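PDB 4NLC: ribosomal RNA processing protein 6 from Trypanosoma brucei brucei, which probably degrades and trims RNA from the 3' end as an exosome-associated exoribonuclease, this chain being its catalytic core with exonuclease and HRDC domains. Local coordinates for residues I93-E98 against K146-A151; V138-N143 against Y165-F170; G150-V155 against R258-E263. The protein carries 1 engineered substitution. All coordinates share one frame; numbering follows the deposited sequence.

Contact 1: I93-E98 against K146-A151; sequences IAVDLE and KVFHGA
Parallel strand pairing joins Ile93, Ala94 and Val95 to Lys146, Val147 and Phe148 in the central mixed sheet of the exonuclease domain, which has the RNase H-like fold. Val147 carries both backbone bonds. Its N donates to Ile93 O (2.8 Å) at a nearly straight 173°, and its O accepts from Val95 N (2.8 Å). A water then bridges Val95 to the loop after the second strand, donating to Val95 O at 2.7 Å and accepting from His149 N. Ala94 and Val147 share one face of the sheet, which Leu226 of helix 226-238 covers. On the other face Ile93 and Lys146 lie side by side, CG1 to CG 4.0 Å. The lysine then bends away, and its NZ bonds the carbonyls of Ile144 and Val138. Asp96 and Glu98 match the first acidic motif of DEDD exonucleases. Both approach Asp222, consistent with an active site at this end of the strand. Phe148 CG lies beside its own backbone N (chi1 -79°), which sets the ring against Val95. Val95 CB stands over one ring face in a CH-pi contact, 3.8 Å from the centroid, and Val95 CG1 meets Phe148 CZ at 3.5 Å.

Contact 2: V138-N143 against Y165-F170; sequences VFLQPN and YIVNLF
Val167 points toward the end of helix 136-140 and is the tight centre of this contact. Its N donates to Phe139 O at 2.9 Å. The bond is almost straight at the hydrogen, 175°, with the donor tilted somewhat out of the carbonyl plane. The side chain then closes on the next carbonyl, with Val167 CB 3.4 Å from Leu140 O. The two methyls divide the work. CG1, anti to the backbone N (chi1 170°), reaches Pro142 CA and CB. CG2 meets Leu140 CD2 at 3.8 Å, where the two side chains cross obliquely. Phe139 adds to the tight part. Phe139 CB presses on Tyr165 O at 3.2 Å. The Phe139 ring runs beside Ile166, with Phe139 CD1 4.1 Å from Ile166 CG1. Phe139, Leu140, Tyr165, Ile166 and Val167 are all buried. Tyr165 turns its ring away, to meet His39 and Phe41.

Segment 138-143 leads into a beta-alpha-beta unit of the RNase H-like fold, and 165-168 is the link inside it from helix 152-162 to the parallel edge strand 169-171. Lys146 of the unit's first strand also bonds Val167 O through NZ.

The outer side is looser. Gln141 and Pro142 are partly exposed. Pro142 lays its ring beside Val167, CB 4.0 Å from Val167 CG1. One polar bond holds this side: Asn168 ND2 donates to Pro142 O at 2.8 Å. The donor lies in the carbonyl plane, on a lone pair, and the oxygen lies close to the amide plane of Asn168. The amide is buried although Pro142 is partly exposed. ND2 also bonds Ser49 O, so two backbone carbonyls fix the rotation of the Asn168 side chain.

Contact 3: G150-V155 against R258-E263; sequences GAREDV and RLLSLE
Two helices of the catalytic core meet here, the start of helix 152-162 and the last turn of helix 249-261, with Leu260 of the latter pointing toward Ala151, Arg152 and Val155. Helix 152-162 belongs to the exonuclease domain, where it is the crossover helix between strands 145-148 and 169-171 of the RNase H-like fold. Leu260 CG lies opposite its own backbone N (chi1 -167°), and its two methyls spread over the first turn of the partner helix. CD2 packs on Ala151, 4.0 Å from its CB. CD1 touches the arginine, 3.5 Å from Arg152 NH1, where the two side chains cross at about a right angle. Val155, one turn on, sets its CG1 against backbone carbonyls: Leu260 O at 3.4 Å and Glu263 O at 3.7 Å. Glu263 O is also bonded by Gln159 NE2. Asp154, on the same first turn, has its carboxylate close to that of Asp96, consistent with the second acidic motif of DEDD exonucleases.

The polar end is more open to solvent. Arg152 bends at its second and third torsions, which carries the guanidinium round beside Glu263. The carboxylate and guanidinium are nearly coplanar, 18° apart, with Glu263 OE2 at the guanidinium edge. The salt bridge from Arg152 NH1 to Glu263 OE2 is long, 3.7 Å. Glu263 OE1 instead lies against carbon, 3.3 Å from Arg152 CD, and forms a salt bridge with Arg156 NH2.

No hydrogen bond crosses between the two segments. The buried part rests on van der Waals contact: Leu260 methyls on Ala151 and Arg152, and Val155 on the carbonyls of Leu260 and Glu263. The long charge pair, with Arg152 exposed, probably adds only modestly, and Glu263 is shared between two arginines of the same helix.

How the contacts relate
From the N terminus, contact 1 comes first: 93-98 pairs with 146-151 and closes a long loop that holds two more strands of the sheet. Segment 138-143 lies inside that loop. Its partner 165-170 lies beyond it, so contact 2 crosses contact 1. Contact 3 starts where contact 1 ends, since both include Gly150 and Ala151. It reaches on to 258-263 and crosses contact 2 in turn. Contact 1 joins two sheet strands, contact 2 ties a short helix to the approach to the edge strand, and contact 3 ties helix 249-261 to the start of the crossover helix 152-162. Contacts 2 and 3 also touch, through Ile166 CD1 and Val155 CG2 at 3.8 Å.

Contact 1: I93-E98 against K146-A151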
loop_
_atom_site.group_PDB
_atom_site.type_symbol
_atom_site.label_atom_id
_atom_site.label_comp_id
_atom_site.label_asym_id
_atom_site.label_seq_id
_atom_site.Cartn_x
_atom_site.Cartn_y
_atom_site.Cartn_z
ATOM N N ILE A 93 -9.921 -7.971 15.199
ATOM C CA ILE A 93 -10.543 -7.140 14.158
ATOM C C ILE A 93 -9.897 -7.503 12.857
ATOM O O ILE A 93 -8.725 -7.898 12.866
ATOM C CB ILE A 93 -10.440 -5.606 14.444
ATOM C CG1 ILE A 93 -8.980 -5.072 14.274
ATOM C CG2 ILE A 93 -11.049 -5.215 15.819
ATOM C CD1 ILE A 93 -8.787 -3.530 14.453
ATOM N N ALA A 94 -10.648 -7.366 11.738
ATOM C CA ALA A 94 -10.157 -7.662 10.382
ATOM C C ALA A 94 -9.927 -6.331 9.714
ATOM O O ALA A 94 -10.785 -5.451 9.794
ATOM C CB ALA A 94 -11.181 -8.466 9.605
ATOM N N VAL A 95 -8.744 -6.159 9.106
ATOM C CA VAL A 95 -8.355 -4.918 8.468
ATOM C C VAL A 95 -7.881 -5.166 7.026
ATOM O O VAL A 95 -7.249 -6.186 6.726
ATOM C CB VAL A 95 -7.281 -4.138 9.303
ATOM C CG1 VAL A 95 -7.044 -2.725 8.740
ATOM C CG2 VAL A 95 -7.632 -4.066 10.801
ATOM N N ASP A 96 -8.174 -4.203 6.145
ATOM C CA ASP A 96 -7.695 -4.128 4.771
ATOM C C ASP A 96 -7.565 -2.645 4.359
ATOM O O ASP A 96 -8.090 -1.753 5.028
ATOM C CB ASP A 96 -8.550 -4.946 3.784
ATOM C CG ASP A 96 -7.891 -5.195 2.421
ATOM O OD1 ASP A 96 -6.630 -5.142 2.341
ATOM O OD2 ASP A 96 -8.633 -5.454 1.441
ATOM N N LEU A 97 -6.832 -2.385 3.286
ATOM C CA LEU A 97 -6.616 -1.028 2.807
ATOM C C LEU A 97 -6.797 -0.986 1.304
ATOM O O LEU A 97 -6.488 -1.969 0.628
ATOM C CB LEU A 97 -5.154 -0.597 3.107
ATOM C CG LEU A 97 -4.611 -0.539 4.543
ATOM C CD1 LEU A 97 -3.133 -0.162 4.536
ATOM C CD2 LEU A 97 -5.316 0.494 5.366
ATOM N N GLU A 98 -7.233 0.169 0.766
ATOM C CA GLU A 98 -7.228 0.417 -0.686
ATOM C C GLU A 98 -6.181 1.521 -0.915
ATOM O O GLU A 98 -5.934 2.346 -0.019
ATOM C CB GLU A 98 -8.604 0.743 -1.269
ATOM C CG GLU A 98 -9.653 -0.336 -1.024
ATOM C CD GLU A 98 -9.382 -1.721 -1.587
ATOM O OE1 GLU A 98 -8.574 -1.841 -2.534
ATOM O OE2 GLU A 98 -9.995 -2.689 -1.085
ATOM N N LYS A 146 -5.011 -8.082 15.099
ATOM C CA LYS A 146 -5.364 -7.409 13.840
ATOM C C LYS A 146 -5.134 -8.419 12.731
ATOM O O LYS A 146 -3.998 -8.795 12.449
ATOM C CB LYS A 146 -4.509 -6.159 13.587
ATOM C CG LYS A 146 -4.970 -4.852 14.287
ATOM C CD LYS A 146 -4.884 -4.864 15.814
ATOM C CE LYS A 146 -3.456 -4.971 16.318
ATOM N NZ LYS A 146 -3.346 -4.749 17.788
ATOM N N VAL A 147 -6.217 -8.895 12.150
ATOM C CA VAL A 147 -6.220 -9.866 11.065
ATOM C C VAL A 147 -6.185 -9.129 9.698
ATOM O O VAL A 147 -7.084 -8.345 9.371
ATOM C CB VAL A 147 -7.456 -10.814 11.152
ATOM C CG1 VAL A 147 -7.394 -11.922 10.088
ATOM C CG2 VAL A 147 -7.612 -11.412 12.541
ATOM N N PHE A 148 -5.174 -9.416 8.897
ATOM C CA PHE A 148 -5.087 -8.895 7.533
ATOM C C PHE A 148 -4.924 -10.093 6.614
ATOM O O PHE A 148 -4.416 -11.122 7.050
ATOM C CB PHE A 148 -3.838 -8.016 7.390
ATOM C CG PHE A 148 -3.884 -6.608 7.923
ATOM C CD1 PHE A 148 -3.775 -6.360 9.292
ATOM C CD2 PHE A 148 -3.938 -5.523 7.057
ATOM C CE1 PHE A 148 -3.708 -5.038 9.786
ATOM C CE2 PHE A 148 -3.871 -4.208 7.546
ATOM C CZ PHE A 148 -3.734 -3.978 8.907
ATOM N N HIS A 149 -5.249 -9.947 5.338
ATOM C CA HIS A 149 -5.019 -11.026 4.373
ATOM C C HIS A 149 -3.953 -10.574 3.353
ATOM O O HIS A 149 -4.259 -9.794 2.464
ATOM C CB HIS A 149 -6.317 -11.450 3.666
ATOM C CG HIS A 149 -6.146 -12.721 2.896
ATOM N ND1 HIS A 149 -6.521 -13.936 3.424
ATOM C CD2 HIS A 149 -5.563 -12.929 1.694
ATOM C CE1 HIS A 149 -6.181 -14.838 2.522
ATOM N NE2 HIS A 149 -5.600 -14.279 1.469
ATOM N N GLY A 150 -2.720 -11.060 3.502
ATOM C CA GLY A 150 -1.627 -10.686 2.616
ATOM C C GLY A 150 -1.255 -9.246 2.865
ATOM O O GLY A 150 -1.559 -8.366 2.040
ATOM N N ALA A 151 -0.632 -9.014 4.040
ATOM C CA ALA A 151 -0.319 -7.698 4.607
ATOM C C ALA A 151 1.031 -7.054 4.219
ATOM O O ALA A 151 1.340 -6.001 4.763
ATOM C CB ALA A 151 -0.407 -7.794 6.125
HETATM O O HOH W 1 -6.595 -7.602 4.540
#

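Contact 2: V138-N143 against Y165-F170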
loop_
_atom_site.group_PDB
_atom_site.type_symbol
_atom_site.label_atom_id
_atom_site.label_comp_id
_atom_site.label_asym_id
_atom_site.label_seq_id
_atom_site.Cartn_x
_atom_site.Cartn_y
_atom_site.Cartn_z
ATOM N N VAL A 138 -5.392 1.164 19.108
ATOM C CA VAL A 138 -5.927 -0.097 18.587
ATOM C C VAL A 138 -4.807 -0.915 17.950
ATOM O O VAL A 138 -4.627 -2.074 18.327
ATOM C CB VAL A 138 -7.152 0.088 17.631
ATOM C CG1 VAL A 138 -7.627 -1.254 17.057
ATOM C CG2 VAL A 138 -8.303 0.777 18.350
ATOM N N PHE A 139 -4.052 -0.322 16.993
ATOM C CA PHE A 139 -2.989 -1.062 16.320
ATOM C C PHE A 139 -1.853 -1.524 17.250
ATOM O O PHE A 139 -1.276 -2.577 16.994
ATOM C CB PHE A 139 -2.437 -0.300 15.107
ATOM C CG PHE A 139 -3.375 -0.248 13.926
ATOM C CD1 PHE A 139 -3.598 -1.373 13.142
ATOM C CD2 PHE A 139 -4.025 0.928 13.587
ATOM C CE1 PHE A 139 -4.483 -1.327 12.047
ATOM C CE2 PHE A 139 -4.905 0.972 12.489
ATOM C CZ PHE A 139 -5.110 -0.155 11.718
ATOM N N LEU A 140 -1.555 -0.758 18.316
ATOM C CA LEU A 140 -0.512 -1.044 19.311
ATOM C C LEU A 140 -0.972 -1.948 20.442
ATOM O O LEU A 140 -0.124 -2.447 21.176
ATOM C CB LEU A 140 0.094 0.258 19.898
ATOM C CG LEU A 140 0.883 1.175 18.925
ATOM C CD1 LEU A 140 1.426 2.418 19.664
ATOM C CD2 LEU A 140 2.033 0.430 18.263
ATOM N N GLN A 141 -2.301 -2.145 20.606
ATOM C CA GLN A 141 -2.894 -2.942 21.686
ATOM C C GLN A 141 -2.565 -4.420 21.505
ATOM O O GLN A 141 -3.095 -5.040 20.588
ATOM C CB GLN A 141 -4.412 -2.662 21.782
ATOM C CG GLN A 141 -5.226 -3.332 22.909
ATOM C CD GLN A 141 -4.628 -3.394 24.277
ATOM O OE1 GLN A 141 -4.644 -2.435 25.047
ATOM N NE2 GLN A 141 -4.213 -4.570 24.653
ATOM N N PRO A 142 -1.702 -5.004 22.378
ATOM C CA PRO A 142 -1.360 -6.421 22.234
ATOM C C PRO A 142 -2.510 -7.405 22.448
ATOM O O PRO A 142 -2.422 -8.535 21.989
ATOM C CB PRO A 142 -0.250 -6.624 23.276
ATOM C CG PRO A 142 -0.464 -5.573 24.274
ATOM C CD PRO A 142 -1.018 -4.400 23.544
ATOM N N ASN A 143 -3.569 -7.006 23.167
ATOM C CA ASN A 143 -4.684 -7.927 23.426
ATOM C C ASN A 143 -5.712 -7.938 22.298
ATOM O O ASN A 143 -6.705 -8.648 22.377
ATOM C CB ASN A 143 -5.324 -7.655 24.784
ATOM C CG ASN A 143 -6.171 -8.805 25.277
ATOM O OD1 ASN A 143 -5.730 -9.962 25.326
ATOM N ND2 ASN A 143 -7.430 -8.521 25.594
ATOM N N TYR A 165 1.619 1.187 13.162
ATOM C CA TYR A 165 2.344 -0.062 13.369
ATOM C C TYR A 165 1.478 -1.102 14.096
ATOM O O TYR A 165 0.757 -0.770 15.051
ATOM C CB TYR A 165 3.629 0.212 14.163
ATOM C CG TYR A 165 4.545 1.213 13.490
ATOM C CD1 TYR A 165 4.402 2.585 13.716
ATOM C CD2 TYR A 165 5.551 0.794 12.627
ATOM C CE1 TYR A 165 5.233 3.511 13.090
ATOM C CE2 TYR A 165 6.415 1.706 12.029
ATOM C CZ TYR A 165 6.225 3.066 12.230
ATOM O OH TYR A 165 7.064 3.958 11.621
ATOM N N ILE A 166 1.588 -2.373 13.643
ATOM C CA ILE A 166 0.763 -3.476 14.114
ATOM C C ILE A 166 1.451 -4.369 15.154
ATOM O O ILE A 166 2.429 -5.046 14.861
ATOM C CB ILE A 166 0.205 -4.301 12.920
ATOM C CG1 ILE A 166 -0.251 -3.386 11.763
ATOM C CG2 ILE A 166 -0.960 -5.169 13.387
ATOM C CD1 ILE A 166 -0.056 -4.017 10.324
ATOM N N VAL A 167 0.910 -4.358 16.372
ATOM C CA VAL A 167 1.332 -5.203 17.473
ATOM C C VAL A 167 0.298 -6.350 17.456
ATOM O O VAL A 167 -0.899 -6.114 17.592
ATOM C CB VAL A 167 1.363 -4.429 18.825
ATOM C CG1 VAL A 167 1.580 -5.376 20.005
ATOM C CG2 VAL A 167 2.435 -3.337 18.813
ATOM N N ASN A 168 0.768 -7.565 17.217
ATOM C CA ASN A 168 -0.028 -8.785 17.098
ATOM C C ASN A 168 -0.862 -8.828 15.814
ATOM O O ASN A 168 -2.099 -8.918 15.809
ATOM C CB ASN A 168 -0.848 -9.102 18.340
ATOM C CG ASN A 168 -0.025 -9.867 19.340
ATOM O OD1 ASN A 168 0.909 -10.614 18.991
ATOM N ND2 ASN A 168 -0.331 -9.690 20.600
ATOM N N LEU A 169 -0.120 -8.818 14.717
ATOM C CA LEU A 169 -0.644 -8.999 13.398
ATOM C C LEU A 169 -0.846 -10.497 13.202
ATOM O O LEU A 169 -0.029 -11.309 13.661
ATOM C CB LEU A 169 0.391 -8.491 12.342
ATOM C CG LEU A 169 0.117 -8.843 10.850
ATOM C CD1 LEU A 169 -1.069 -8.082 10.319
ATOM C CD2 LEU A 169 1.334 -8.563 9.981
ATOM N N PHE A 170 -1.951 -10.857 12.544
ATOM C CA PHE A 170 -2.177 -12.220 12.081
ATOM C C PHE A 170 -2.503 -12.108 10.592
ATOM O O PHE A 170 -3.451 -11.422 10.218
ATOM C CB PHE A 170 -3.240 -13.005 12.865
ATOM C CG PHE A 170 -3.271 -14.470 12.469
ATOM C CD1 PHE A 170 -4.019 -14.900 11.376
ATOM C CD2 PHE A 170 -2.546 -15.421 13.187
ATOM C CE1 PHE A 170 -4.063 -16.255 11.029
ATOM C CE2 PHE A 170 -2.603 -16.773 12.844
ATOM C CZ PHE A 170 -3.343 -17.178 11.753
#

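Contact 3: G150-V155 against R258-E263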
loop_
_atom_site.group_PDB
_atom_site.type_symbol
_atom_site.label_atom_id
_atom_site.label_comp_id
_atom_site.label_asym_id
_atom_site.label_seq_id
_atom_site.Cartn_x
_atom_site.Cartn_y
_atom_site.Cartn_z
ATOM N N GLY A 150 -2.720 -11.060 3.502
ATOM C CA GLY A 150 -1.627 -10.686 2.616
ATOM C C GLY A 150 -1.255 -9.246 2.865
ATOM O O GLY A 150 -1.559 -8.366 2.040
ATOM N N ALA A 151 -0.632 -9.014 4.040
ATOM C CA ALA A 151 -0.319 -7.698 4.607
ATOM C C ALA A 151 1.031 -7.054 4.219
ATOM O O ALA A 151 1.340 -6.001 4.763
ATOM C CB ALA A 151 -0.407 -7.794 6.125
ATOM N N ARG A 152 1.843 -7.665 3.343
ATOM C CA ARG A 152 3.178 -7.107 2.999
ATOM C C ARG A 152 3.135 -5.598 2.649
ATOM O O ARG A 152 3.833 -4.812 3.292
ATOM C CB ARG A 152 3.864 -7.938 1.894
ATOM C CG ARG A 152 5.291 -7.479 1.530
ATOM C CD ARG A 152 6.371 -8.485 1.920
ATOM N NE ARG A 152 6.200 -9.780 1.255
ATOM C CZ ARG A 152 6.571 -10.952 1.768
ATOM N NH1 ARG A 152 7.146 -11.010 2.964
ATOM N NH2 ARG A 152 6.366 -12.074 1.092
ATOM N N GLU A 153 2.281 -5.195 1.685
ATOM C CA GLU A 153 2.125 -3.793 1.277
ATOM C C GLU A 153 1.435 -2.948 2.349
ATOM O O GLU A 153 1.873 -1.827 2.630
ATOM C CB GLU A 153 1.431 -3.684 -0.089
ATOM C CG GLU A 153 2.257 -4.303 -1.215
ATOM C CD GLU A 153 2.536 -3.463 -2.450
ATOM O OE1 GLU A 153 1.963 -3.777 -3.519
ATOM O OE2 GLU A 153 3.383 -2.542 -2.369
ATOM N N ASP A 154 0.398 -3.517 2.998
ATOM C CA ASP A 154 -0.372 -2.843 4.041
ATOM C C ASP A 154 0.486 -2.334 5.167
ATOM O O ASP A 154 0.326 -1.184 5.591
ATOM C CB ASP A 154 -1.478 -3.757 4.582
ATOM C CG ASP A 154 -2.607 -3.990 3.605
ATOM O OD1 ASP A 154 -2.469 -3.598 2.436
ATOM O OD2 ASP A 154 -3.654 -4.501 4.028
ATOM N N VAL A 155 1.400 -3.189 5.638
ATOM C CA VAL A 155 2.328 -2.900 6.737
ATOM C C VAL A 155 3.140 -1.648 6.376
ATOM O O VAL A 155 3.335 -0.771 7.205
ATOM C CB VAL A 155 3.236 -4.159 7.020
ATOM C CG1 VAL A 155 4.504 -3.807 7.801
ATOM C CG2 VAL A 155 2.443 -5.255 7.729
ATOM N N ARG A 258 4.367 -11.735 12.750
ATOM C CA ARG A 258 5.113 -10.779 13.581
ATOM C C ARG A 258 6.358 -10.283 12.818
ATOM O O ARG A 258 6.624 -9.089 12.796
ATOM C CB ARG A 258 5.496 -11.429 14.925
ATOM C CG ARG A 258 6.528 -10.663 15.759
ATOM C CD ARG A 258 6.439 -11.004 17.235
ATOM N NE ARG A 258 6.904 -12.359 17.515
ATOM C CZ ARG A 258 6.257 -13.236 18.274
ATOM N NH1 ARG A 258 5.124 -12.895 18.880
ATOM N NH2 ARG A 258 6.750 -14.454 18.455
ATOM N N LEU A 259 7.081 -11.193 12.156
ATOM C CA LEU A 259 8.229 -10.865 11.320
ATOM C C LEU A 259 7.835 -9.910 10.199
ATOM O O LEU A 259 8.593 -8.985 9.897
ATOM C CB LEU A 259 8.890 -12.141 10.769
ATOM C CG LEU A 259 9.576 -13.022 11.839
ATOM C CD1 LEU A 259 10.043 -14.324 11.261
ATOM C CD2 LEU A 259 10.746 -12.318 12.469
ATOM N N LEU A 260 6.625 -10.093 9.631
ATOM C CA LEU A 260 6.077 -9.206 8.592
ATOM C C LEU A 260 5.740 -7.815 9.171
ATOM O O LEU A 260 5.951 -6.808 8.493
ATOM C CB LEU A 260 4.843 -9.830 7.921
ATOM C CG LEU A 260 4.367 -9.165 6.630
ATOM C CD1 LEU A 260 5.398 -9.311 5.522
ATOM C CD2 LEU A 260 3.055 -9.731 6.187
ATOM N N SER A 261 5.252 -7.764 10.419
ATOM C CA SER A 261 4.942 -6.502 11.104
ATOM C C SER A 261 6.207 -5.709 11.442
ATOM O O SER A 261 6.121 -4.509 11.645
ATOM C CB SER A 261 4.095 -6.742 12.351
ATOM O OG SER A 261 4.863 -7.221 13.440
ATOM N N LEU A 262 7.383 -6.375 11.460
ATOM C CA LEU A 262 8.698 -5.766 11.688
ATOM C C LEU A 262 9.321 -5.185 10.409
ATOM O O LEU A 262 10.360 -4.522 10.456
ATOM C CB LEU A 262 9.637 -6.755 12.386
ATOM C CG LEU A 262 9.258 -7.082 13.843
ATOM C CD1 LEU A 262 10.022 -8.287 14.337
ATOM C CD2 LEU A 262 9.505 -5.870 14.760
ATOM N N GLU A 263 8.663 -5.388 9.275
ATOM C CA GLU A 263 9.124 -4.807 8.024
ATOM C C GLU A 263 8.885 -3.306 8.034
ATOM O O GLU A 263 7.971 -2.812 8.704
ATOM C CB GLU A 263 8.466 -5.467 6.820
ATOM C CG GLU A 263 8.932 -6.913 6.695
ATOM C CD GLU A 263 8.577 -7.645 5.423
ATOM O OE1 GLU A 263 7.813 -7.091 4.603
ATOM O OE2 GLU A 263 9.022 -8.804 5.275
#